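Local structure of shikimate 5-dehydrogenase AroE (5-dehydroshikimate reductase) (Mycobacterium tuberculosis, 4P4G) at residues 141-151 with 166-174; 182-192 with 203-214. The protein probably catalyses the NADP-dependent interconversion of 3-dehydroshikimate and shikimate, the fourth of seven steps in chorismate biosynthesis. All blocks are in the same frame, centred on the assembly; numbering follows the deposited sequence.

Interaction 1: residues 141-151 with 166-174; sequences VTDITVVARNS and VATRFCAFD. With SO4 (sulfate ion), chain J.
Ile-144 and Val-146 turn their peptide groups to the edge strand 167-172, and four backbone hydrogen bonds satisfy them in parallel register. Ile-144 N donates to Ala-167 O, and Ile-144 O accepts from Arg-169 N; Val-146 N gives the shortest of the four, 2.8 Å to Arg-169 O, and Cys-171 N closes on Val-146 O. Beyond this point the strands part. A water bridges the gap, donating to Ala-148 O and accepting from Phe-173 N at 3.0 Å, whereas Ala-148 N is buried without a partner. Phe-173 fills this end with its ring: Val-147 CG1, placed anti to the backbone N (chi1 -174°), sits over the centre of one face, 3.5 Å from the centroid, a CH-pi contact, while Arg-149 N lies at the ring edge. That N-H is spent on a sulfate, reaching O1 at 3.0 Å; Asn-150 N holds O2 at 3.1 Å, and Arg-149 NE adds weak bonds. On the face shared by Thr-145 and Cys-171, the exposed Arg-169 lays one face of its guanidinium over Thr-145, CG2 standing 3.7 Å above the plane toward its rim. Thr-168 OG1 returns to Val-166 O. Helix 151-163, capped by the Asn-150 side chain, crosses over Val-146, Thr-168 and Phe-170 to complete a beta-alpha-beta unit; helix 129-139 packs on Ile-144 and Val-166, and strand 119-123 pairs with the other edge of 143-148.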
loop_
_atom_site.group_PDB
_atom_site.type_symbol
_atom_site.label_atom_id
_atom_site.label_comp_id
_atom_site.label_asym_id
_atom_site.label_seq_id
_atom_site.Cartn_x
_atom_site.Cartn_y
_atom_site.Cartn_z
ATOM N N VAL A 141 -11.536 6.743 -11.608
ATOM C CA VAL A 141 -12.400 7.619 -10.790
ATOM C C VAL A 141 -12.454 9.053 -11.346
ATOM O O VAL A 141 -11.511 9.510 -11.987
ATOM C CB VAL A 141 -12.012 7.622 -9.279
ATOM C CG1 VAL A 141 -12.001 6.191 -8.715
ATOM C CG2 VAL A 141 -10.686 8.319 -9.053
ATOM N N THR A 142 -13.571 9.747 -11.135
ATOM C CA THR A 142 -13.731 11.084 -11.719
ATOM C C THR A 142 -13.086 12.163 -10.849
ATOM O O THR A 142 -12.618 13.193 -11.349
ATOM C CB THR A 142 -15.210 11.443 -11.972
ATOM O OG1 THR A 142 -15.949 11.355 -10.746
ATOM C CG2 THR A 142 -15.835 10.512 -13.014
ATOM N N ASP A 143 -13.051 11.929 -9.545
ATOM C CA ASP A 143 -12.503 12.921 -8.637
ATOM C C ASP A 143 -12.144 12.282 -7.312
ATOM O O ASP A 143 -12.732 11.272 -6.917
ATOM C CB ASP A 143 -13.485 14.073 -8.431
ATOM C CG ASP A 143 -14.615 13.706 -7.520
ATOM O OD1 ASP A 143 -15.517 12.978 -7.978
ATOM O OD2 ASP A 143 -14.602 14.137 -6.346
ATOM N N ILE A 144 -11.146 12.854 -6.647
ATOM C CA ILE A 144 -10.647 12.323 -5.396
ATOM C C ILE A 144 -10.605 13.432 -4.360
ATOM O O ILE A 144 -10.104 14.516 -4.629
ATOM C CB ILE A 144 -9.229 11.745 -5.565
ATOM C CG1 ILE A 144 -9.273 10.488 -6.449
ATOM C CG2 ILE A 144 -8.593 11.458 -4.187
ATOM C CD1 ILE A 144 -7.898 10.030 -6.957
ATOM N N THR A 145 -11.148 13.168 -3.176
ATOM C CA THR A 145 -10.968 14.096 -2.061
ATOM C C THR A 145 -9.945 13.484 -1.100
ATOM O O THR A 145 -10.083 12.334 -0.686
ATOM C CB THR A 145 -12.316 14.387 -1.351
ATOM O OG1 THR A 145 -13.222 15.027 -2.265
ATOM C CG2 THR A 145 -12.117 15.289 -0.129
ATOM N N VAL A 146 -8.892 14.237 -0.780
ATOM C CA VAL A 146 -7.867 13.785 0.160
ATOM C C VAL A 146 -8.165 14.361 1.537
ATOM O O VAL A 146 -8.288 15.573 1.693
ATOM C CB VAL A 146 -6.471 14.249 -0.282
ATOM C CG1 VAL A 146 -5.416 13.924 0.793
ATOM C CG2 VAL A 146 -6.101 13.605 -1.606
ATOM N N VAL A 147 -8.300 13.487 2.525
ATOM C CA VAL A 147 -8.566 13.906 3.899
ATOM C C VAL A 147 -7.353 13.517 4.730
ATOM O O VAL A 147 -7.031 12.349 4.845
ATOM C CB VAL A 147 -9.802 13.190 4.489
ATOM C CG1 VAL A 147 -10.143 13.761 5.862
ATOM C CG2 VAL A 147 -11.001 13.316 3.563
ATOM N N ALA A 148 -6.676 14.490 5.318
ATOM C CA ALA A 148 -5.501 14.166 6.116
ATOM C C ALA A 148 -5.304 15.186 7.212
ATOM O O ALA A 148 -5.890 16.270 7.175
ATOM C CB ALA A 148 -4.260 14.082 5.241
ATOM N N ARG A 149 -4.464 14.835 8.182
ATOM C CA ARG A 149 -4.142 15.743 9.275
ATOM C C ARG A 149 -3.089 16.747 8.826
ATOM O O ARG A 149 -3.036 17.873 9.315
ATOM C CB ARG A 149 -3.642 14.963 10.495
ATOM C CG ARG A 149 -4.681 14.035 11.115
ATOM C CD ARG A 149 -4.081 13.228 12.255
ATOM N NE ARG A 149 -3.280 12.112 11.758
ATOM C CZ ARG A 149 -2.539 11.326 12.532
ATOM N NH1 ARG A 149 -2.489 11.542 13.840
ATOM N NH2 ARG A 149 -1.846 10.327 11.997
ATOM N N ASN A 150 -2.241 16.333 7.889
ATOM C CA ASN A 150 -1.155 17.190 7.425
ATOM C C ASN A 150 -1.535 17.904 6.132
ATOM O O ASN A 150 -1.434 17.331 5.049
ATOM C CB ASN A 150 0.121 16.355 7.227
ATOM C CG ASN A 150 1.346 17.204 6.961
ATOM O OD1 ASN A 150 1.282 18.218 6.267
ATOM N ND2 ASN A 150 2.480 16.786 7.516
ATOM N N SER A 151 -1.948 19.163 6.240
ATOM C CA SER A 151 -2.465 19.888 5.077
ATOM C C SER A 151 -1.409 20.201 4.012
ATOM O O SER A 151 -1.734 20.306 2.830
ATOM C CB SER A 151 -3.187 21.167 5.509
ATOM O OG SER A 151 -2.289 22.069 6.127
ATOM N N VAL A 166 -7.042 13.679 -12.679
ATOM C CA VAL A 166 -8.199 13.554 -11.797
ATOM C C VAL A 166 -8.414 14.836 -10.997
ATOM O O VAL A 166 -7.466 15.363 -10.418
ATOM C CB VAL A 166 -8.027 12.371 -10.823
ATOM C CG1 VAL A 166 -9.175 12.317 -9.840
ATOM C CG2 VAL A 166 -7.946 11.067 -11.591
ATOM N N ALA A 167 -9.649 15.335 -10.965
ATOM C CA ALA A 167 -9.990 16.499 -10.136
ATOM C C ALA A 167 -9.834 16.127 -8.671
ATOM O O ALA A 167 -10.534 15.243 -8.163
ATOM C CB ALA A 167 -11.411 16.982 -10.415
ATOM N N THR A 168 -8.903 16.784 -7.987
ATOM C CA THR A 168 -8.573 16.398 -6.617
ATOM C C THR A 168 -8.662 17.626 -5.711
ATOM O O THR A 168 -8.390 18.741 -6.155
ATOM C CB THR A 168 -7.155 15.752 -6.558
ATOM O OG1 THR A 168 -7.069 14.692 -7.521
ATOM C CG2 THR A 168 -6.853 15.161 -5.176
ATOM N N ARG A 169 -9.080 17.435 -4.458
ATOM C CA ARG A 169 -9.104 18.540 -3.502
ATOM C C ARG A 169 -8.843 18.013 -2.103
ATOM O O ARG A 169 -8.901 16.801 -1.859
ATOM C CB ARG A 169 -10.441 19.284 -3.536
ATOM C CG ARG A 169 -11.556 18.516 -2.832
ATOM C CD ARG A 169 -12.938 19.072 -3.144
ATOM N NE ARG A 169 -13.963 18.066 -2.867
ATOM C CZ ARG A 169 -14.486 17.825 -1.666
ATOM N NH1 ARG A 169 -14.099 18.530 -0.606
ATOM N NH2 ARG A 169 -15.405 16.877 -1.523
ATOM N N PHE A 170 -8.529 18.934 -1.195
ATOM C CA PHE A 170 -8.246 18.599 0.196
ATOM C C PHE A 170 -9.438 18.935 1.079
ATOM O O PHE A 170 -10.085 19.961 0.881
ATOM C CB PHE A 170 -7.018 19.385 0.671
ATOM C CG PHE A 170 -6.848 19.414 2.166
ATOM C CD1 PHE A 170 -6.588 18.247 2.869
ATOM C CD2 PHE A 170 -6.918 20.610 2.861
ATOM C CE1 PHE A 170 -6.418 18.265 4.247
ATOM C CE2 PHE A 170 -6.751 20.643 4.243
ATOM C CZ PHE A 170 -6.497 19.467 4.934
ATOM N N CYS A 171 -9.715 18.058 2.045
ATOM C CA CYS A 171 -10.736 18.294 3.060
ATOM C C CYS A 171 -10.150 17.982 4.432
ATOM O O CYS A 171 -9.659 16.878 4.663
ATOM C CB CYS A 171 -11.951 17.398 2.800
ATOM S SG CYS A 171 -13.280 17.541 4.029
ATOM N N ALA A 172 -10.185 18.950 5.342
ATOM C CA ALA A 172 -9.700 18.722 6.702
ATOM C C ALA A 172 -10.594 17.731 7.440
ATOM O O ALA A 172 -11.800 17.665 7.189
ATOM C CB ALA A 172 -9.619 20.037 7.462
ATOM N N PHE A 173 -10.003 16.960 8.351
ATOM C CA PHE A 173 -10.764 16.016 9.163
ATOM C C PHE A 173 -11.805 16.686 10.049
ATOM O O PHE A 173 -12.905 16.165 10.223
ATOM C CB PHE A 173 -9.822 15.225 10.082
ATOM C CG PHE A 173 -9.350 13.923 9.508
ATOM C CD1 PHE A 173 -10.231 12.863 9.333
ATOM C CD2 PHE A 173 -8.013 13.745 9.179
ATOM C CE1 PHE A 173 -9.792 11.657 8.807
ATOM C CE2 PHE A 173 -7.570 12.537 8.658
ATOM C CZ PHE A 173 -8.460 11.499 8.471
ATOM N N ASP A 174 -11.446 17.829 10.623
ATOM C CA ASP A 174 -12.160 18.354 11.785
ATOM C C ASP A 174 -12.958 19.637 11.581
ATOM O O ASP A 174 -13.638 20.087 12.505
ATOM C CB ASP A 174 -11.169 18.598 12.930
ATOM C CG ASP A 174 -10.450 17.336 13.362
ATOM O OD1 ASP A 174 -11.116 16.292 13.507
ATOM O OD2 ASP A 174 -9.214 17.396 13.551
HETATM S S SO4 J . -2.058 12.059 8.103
HETATM O O1 SO4 J . -3.497 11.956 8.347
HETATM O O2 SO4 J . -1.730 13.302 7.400
HETATM O O3 SO4 J . -1.357 12.064 9.392
HETATM O O4 SO4 J . -1.560 10.900 7.343
HETATM O O HOH W 1 -7.152 17.812 8.644
#

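Interaction 2: residues 182-192 with 203-214; sequences VAAAEVLVSTI and TLAAIPVLLDAI
This is a buried pairing of two parallel neighbours, strands 187-190 and 209-212, in the six-stranded sheet, extended at one end by the helical turns that precede each strand. Leu-188 N binds Val-209 O at 2.9 Å, Leu-188 O takes Leu-211 N, Ser-190 N reaches Leu-211 O, and Ala-213 N finishes the series on Ser-190 O. Leu-188 is packed by Ile-207, Leu-204 and Leu-210. Ile-207 and Leu-204 cross it at about a right angle, Ile-207 CG1 only 3.5 Å from Leu-188 CB; with CG1 anti to the backbone N (chi1 -163°), Ile-207 runs on to set CD1 3.6 Å from Ala-185 CB. Leu-210 instead lies alongside, pointing the same way. The two strands are fourth and fifth along the chain in a parallel sheet of order 3-2-1-4-5-6, the arrangement of a Rossmann-type nucleotide-binding domain, consistent with the family's NADP dependence; short helices 194-197 and 201-204 connect them. Val-182, in helix 178-184, presses CG2 against Leu-204 CD2 at 3.8 Å, and a water joins Val-182 O to Ala-206 O. At the other end Asp-212 OD1 accepts Ile-214 N at 3.1 Å, forming an Asx turn, and takes a second proton from a water that also accepts from Ser-190 OG at 2.6 Å and donates to Ile-192 O. The remaining carboxylate oxygen, Asp-212 OD2, is hydrogen-bonded to Thr-220 OG1.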
loop_
_atom_site.group_PDB
_atom_site.type_symbol
_atom_site.label_atom_id
_atom_site.label_comp_id
_atom_site.label_asym_id
_atom_site.label_seq_id
_atom_site.Cartn_x
_atom_site.Cartn_y
_atom_site.Cartn_z
ATOM N N VAL A 182 -18.021 12.577 2.365
ATOM C CA VAL A 182 -18.431 11.173 2.416
ATOM C C VAL A 182 -19.697 10.934 1.598
ATOM O O VAL A 182 -19.792 9.961 0.840
ATOM C CB VAL A 182 -18.633 10.704 3.876
ATOM C CG1 VAL A 182 -19.318 9.351 3.921
ATOM C CG2 VAL A 182 -17.298 10.627 4.594
ATOM N N ALA A 183 -20.665 11.827 1.756
ATOM C CA ALA A 183 -21.950 11.716 1.071
ATOM C C ALA A 183 -21.798 11.616 -0.447
ATOM O O ALA A 183 -22.543 10.900 -1.108
ATOM C CB ALA A 183 -22.845 12.894 1.442
ATOM N N ALA A 184 -20.819 12.322 -0.997
ATOM C CA ALA A 184 -20.622 12.333 -2.446
ATOM C C ALA A 184 -19.850 11.109 -2.946
ATOM O O ALA A 184 -19.960 10.727 -4.113
ATOM C CB ALA A 184 -19.917 13.608 -2.869
ATOM N N ALA A 185 -19.077 10.492 -2.059
ATOM C CA ALA A 185 -18.112 9.479 -2.467
ATOM C C ALA A 185 -18.688 8.068 -2.540
ATOM O O ALA A 185 -19.611 7.716 -1.801
ATOM C CB ALA A 185 -16.906 9.513 -1.549
ATOM N N GLU A 186 -18.121 7.257 -3.429
ATOM C CA GLU A 186 -18.571 5.881 -3.608
ATOM C C GLU A 186 -17.549 4.876 -3.097
ATOM O O GLU A 186 -17.875 3.712 -2.878
ATOM C CB GLU A 186 -18.892 5.639 -5.082
ATOM C CG GLU A 186 -19.911 6.639 -5.622
ATOM C CD GLU A 186 -19.779 6.877 -7.114
ATOM O OE1 GLU A 186 -19.522 8.043 -7.503
ATOM O OE2 GLU A 186 -19.926 5.902 -7.889
ATOM N N VAL A 187 -16.319 5.334 -2.896
ATOM C CA VAL A 187 -15.255 4.472 -2.403
ATOM C C VAL A 187 -14.337 5.259 -1.491
ATOM O O VAL A 187 -14.070 6.435 -1.732
ATOM C CB VAL A 187 -14.475 3.790 -3.561
ATOM C CG1 VAL A 187 -13.852 4.812 -4.471
ATOM C CG2 VAL A 187 -13.430 2.838 -3.031
ATOM N N LEU A 188 -13.888 4.607 -0.426
ATOM C CA LEU A 188 -12.960 5.193 0.528
ATOM C C LEU A 188 -11.737 4.288 0.650
ATOM O O LEU A 188 -11.866 3.092 0.921
ATOM C CB LEU A 188 -13.663 5.320 1.884
ATOM C CG LEU A 188 -12.876 5.679 3.134
ATOM C CD1 LEU A 188 -12.254 7.027 2.941
ATOM C CD2 LEU A 188 -13.799 5.679 4.360
ATOM N N VAL A 189 -10.548 4.841 0.430
ATOM C CA VAL A 189 -9.323 4.097 0.705
ATOM C C VAL A 189 -8.650 4.708 1.921
ATOM O O VAL A 189 -8.263 5.884 1.899
ATOM C CB VAL A 189 -8.352 4.099 -0.478
ATOM C CG1 VAL A 189 -7.110 3.281 -0.120
ATOM C CG2 VAL A 189 -9.036 3.551 -1.746
ATOM N N SER A 190 -8.517 3.925 2.987
ATOM C CA SER A 190 -7.946 4.460 4.233
ATOM C C SER A 190 -6.506 4.039 4.443
ATOM O O SER A 190 -6.197 2.841 4.495
ATOM C CB SER A 190 -8.775 4.031 5.442
ATOM O OG SER A 190 -8.192 4.546 6.632
ATOM N N THR A 191 -5.616 5.020 4.583
ATOM C CA THR A 191 -4.207 4.713 4.836
ATOM C C THR A 191 -3.717 5.217 6.193
ATOM O O THR A 191 -2.509 5.209 6.463
ATOM C CB THR A 191 -3.282 5.234 3.698
ATOM O OG1 THR A 191 -3.183 6.661 3.755
ATOM C CG2 THR A 191 -3.815 4.834 2.326
ATOM N N ILE A 192 -4.646 5.646 7.049
ATOM C CA ILE A 192 -4.309 6.172 8.375
ATOM C C ILE A 192 -4.363 5.073 9.444
ATOM O O ILE A 192 -4.939 4.003 9.198
ATOM C CB ILE A 192 -5.232 7.351 8.789
ATOM C CG1 ILE A 192 -6.703 6.932 8.791
ATOM C CG2 ILE A 192 -5.009 8.532 7.884
ATOM C CD1 ILE A 192 -7.639 8.051 9.265
ATOM N N THR A 203 -18.885 9.048 11.025
ATOM C CA THR A 203 -19.051 9.913 9.859
ATOM C C THR A 203 -18.716 9.173 8.565
ATOM O O THR A 203 -19.413 9.318 7.552
ATOM C CB THR A 203 -18.174 11.168 9.991
ATOM O OG1 THR A 203 -18.590 11.904 11.148
ATOM C CG2 THR A 203 -18.305 12.056 8.762
ATOM N N LEU A 204 -17.650 8.383 8.607
ATOM C CA LEU A 204 -17.182 7.632 7.445
ATOM C C LEU A 204 -18.026 6.385 7.137
ATOM O O LEU A 204 -17.962 5.859 6.027
ATOM C CB LEU A 204 -15.717 7.238 7.637
ATOM C CG LEU A 204 -14.678 8.349 7.810
ATOM C CD1 LEU A 204 -13.382 7.727 8.330
ATOM C CD2 LEU A 204 -14.445 9.083 6.505
ATOM N N ALA A 205 -18.826 5.933 8.105
ATOM C CA ALA A 205 -19.513 4.635 8.006
ATOM C C ALA A 205 -20.434 4.526 6.800
ATOM O O ALA A 205 -20.739 3.424 6.340
ATOM C CB ALA A 205 -20.289 4.344 9.279
ATOM N N ALA A 206 -20.884 5.674 6.300
ATOM C CA ALA A 206 -21.843 5.725 5.203
ATOM C C ALA A 206 -21.250 5.462 3.818
ATOM O O ALA A 206 -21.982 5.459 2.829
ATOM C CB ALA A 206 -22.576 7.059 5.216
ATOM N N ILE A 207 -19.942 5.241 3.740
ATOM C CA ILE A 207 -19.301 5.018 2.439
ATOM C C ILE A 207 -19.711 3.650 1.892
ATOM O O ILE A 207 -19.757 2.665 2.641
ATOM C CB ILE A 207 -17.763 5.133 2.533
ATOM C CG1 ILE A 207 -17.132 5.327 1.153
ATOM C CG2 ILE A 207 -17.145 3.927 3.225
ATOM C CD1 ILE A 207 -17.180 6.760 0.680
ATOM N N PRO A 208 -20.023 3.581 0.588
ATOM C CA PRO A 208 -20.483 2.316 -0.002
ATOM C C PRO A 208 -19.416 1.217 -0.052
ATOM O O PRO A 208 -19.754 0.028 0.039
ATOM C CB PRO A 208 -20.877 2.726 -1.428
ATOM C CG PRO A 208 -21.196 4.196 -1.326
ATOM C CD PRO A 208 -20.216 4.722 -0.328
ATOM N N VAL A 209 -18.154 1.602 -0.235
ATOM C CA VAL A 209 -17.047 0.647 -0.330
ATOM C C VAL A 209 -15.855 1.189 0.444
ATOM O O VAL A 209 -15.495 2.366 0.294
ATOM C CB VAL A 209 -16.594 0.431 -1.792
ATOM C CG1 VAL A 209 -15.467 -0.609 -1.872
ATOM C CG2 VAL A 209 -17.745 0.014 -2.678
ATOM N N LEU A 210 -15.248 0.337 1.268
ATOM C CA LEU A 210 -14.061 0.693 2.040
ATOM C C LEU A 210 -12.930 -0.257 1.716
ATOM O O LEU A 210 -13.087 -1.483 1.822
ATOM C CB LEU A 210 -14.339 0.575 3.542
ATOM C CG LEU A 210 -13.098 0.467 4.448
ATOM C CD1 LEU A 210 -12.313 1.786 4.488
ATOM C CD2 LEU A 210 -13.480 0.023 5.867
ATOM N N LEU A 211 -11.788 0.297 1.325
ATOM C CA LEU A 211 -10.565 -0.492 1.284
ATOM C C LEU A 211 -9.704 0.003 2.425
ATOM O O LEU A 211 -9.326 1.168 2.452
ATOM C CB LEU A 211 -9.845 -0.305 -0.065
ATOM C CG LEU A 211 -8.444 -0.918 -0.172
ATOM C CD1 LEU A 211 -8.471 -2.434 0.092
ATOM C CD2 LEU A 211 -7.832 -0.626 -1.534
ATOM N N ASP A 212 -9.414 -0.859 3.405
ATOM C CA ASP A 212 -8.580 -0.440 4.529
ATOM C C ASP A 212 -7.199 -1.041 4.354
ATOM O O ASP A 212 -7.069 -2.248 4.177
ATOM C CB ASP A 212 -9.207 -0.890 5.863
ATOM C CG ASP A 212 -8.685 -0.103 7.064
ATOM O OD1 ASP A 212 -7.527 0.370 7.010
ATOM O OD2 ASP A 212 -9.434 0.038 8.065
ATOM N N ALA A 213 -6.163 -0.209 4.382
ATOM C CA ALA A 213 -4.799 -0.722 4.233
ATOM C C ALA A 213 -4.359 -1.580 5.416
ATOM O O ALA A 213 -3.463 -2.421 5.294
ATOM C CB ALA A 213 -3.824 0.418 4.004
ATOM N N ILE A 214 -4.988 -1.360 6.565
ATOM C CA ILE A 214 -4.659 -2.094 7.791
ATOM C C ILE A 214 -5.172 -3.541 7.714
ATOM O O ILE A 214 -6.266 -3.791 7.196
ATOM C CB ILE A 214 -5.302 -1.417 9.030
ATOM C CG1 ILE A 214 -4.772 0.009 9.220
ATOM C CG2 ILE A 214 -5.077 -2.267 10.294
ATOM C CD1 ILE A 214 -3.272 0.094 9.387
HETATM O O HOH W 2 -22.283 7.893 1.457
HETATM O O HOH W 3 -7.315 2.864 8.377
#

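In the fold
Both interactions belong to one parallel sheet, ordered 167-172, 143-148, 119-123, 187-190, 209-212, 232-234. Interaction 1 joins the outermost two strands on one side, and interaction 2 joins two strands beyond the shared neighbour 119-123, which hydrogen-bonds to both 143-148 and 187-190. Their centres lie about 12 Å apart. Along the chain they come in series: strand 167-172 leads through helix 178-184 into interaction 2. They also meet directly, Phe-173 CZ lying 3.6 Å from Ile-192 CD1. The side chains of Ala-148 and Ile-192 both touch the glycine-rich segment after strand 119-123, probably the dinucleotide-binding turn, while shikimate lies about 7 Å from the Ala-213 side chain.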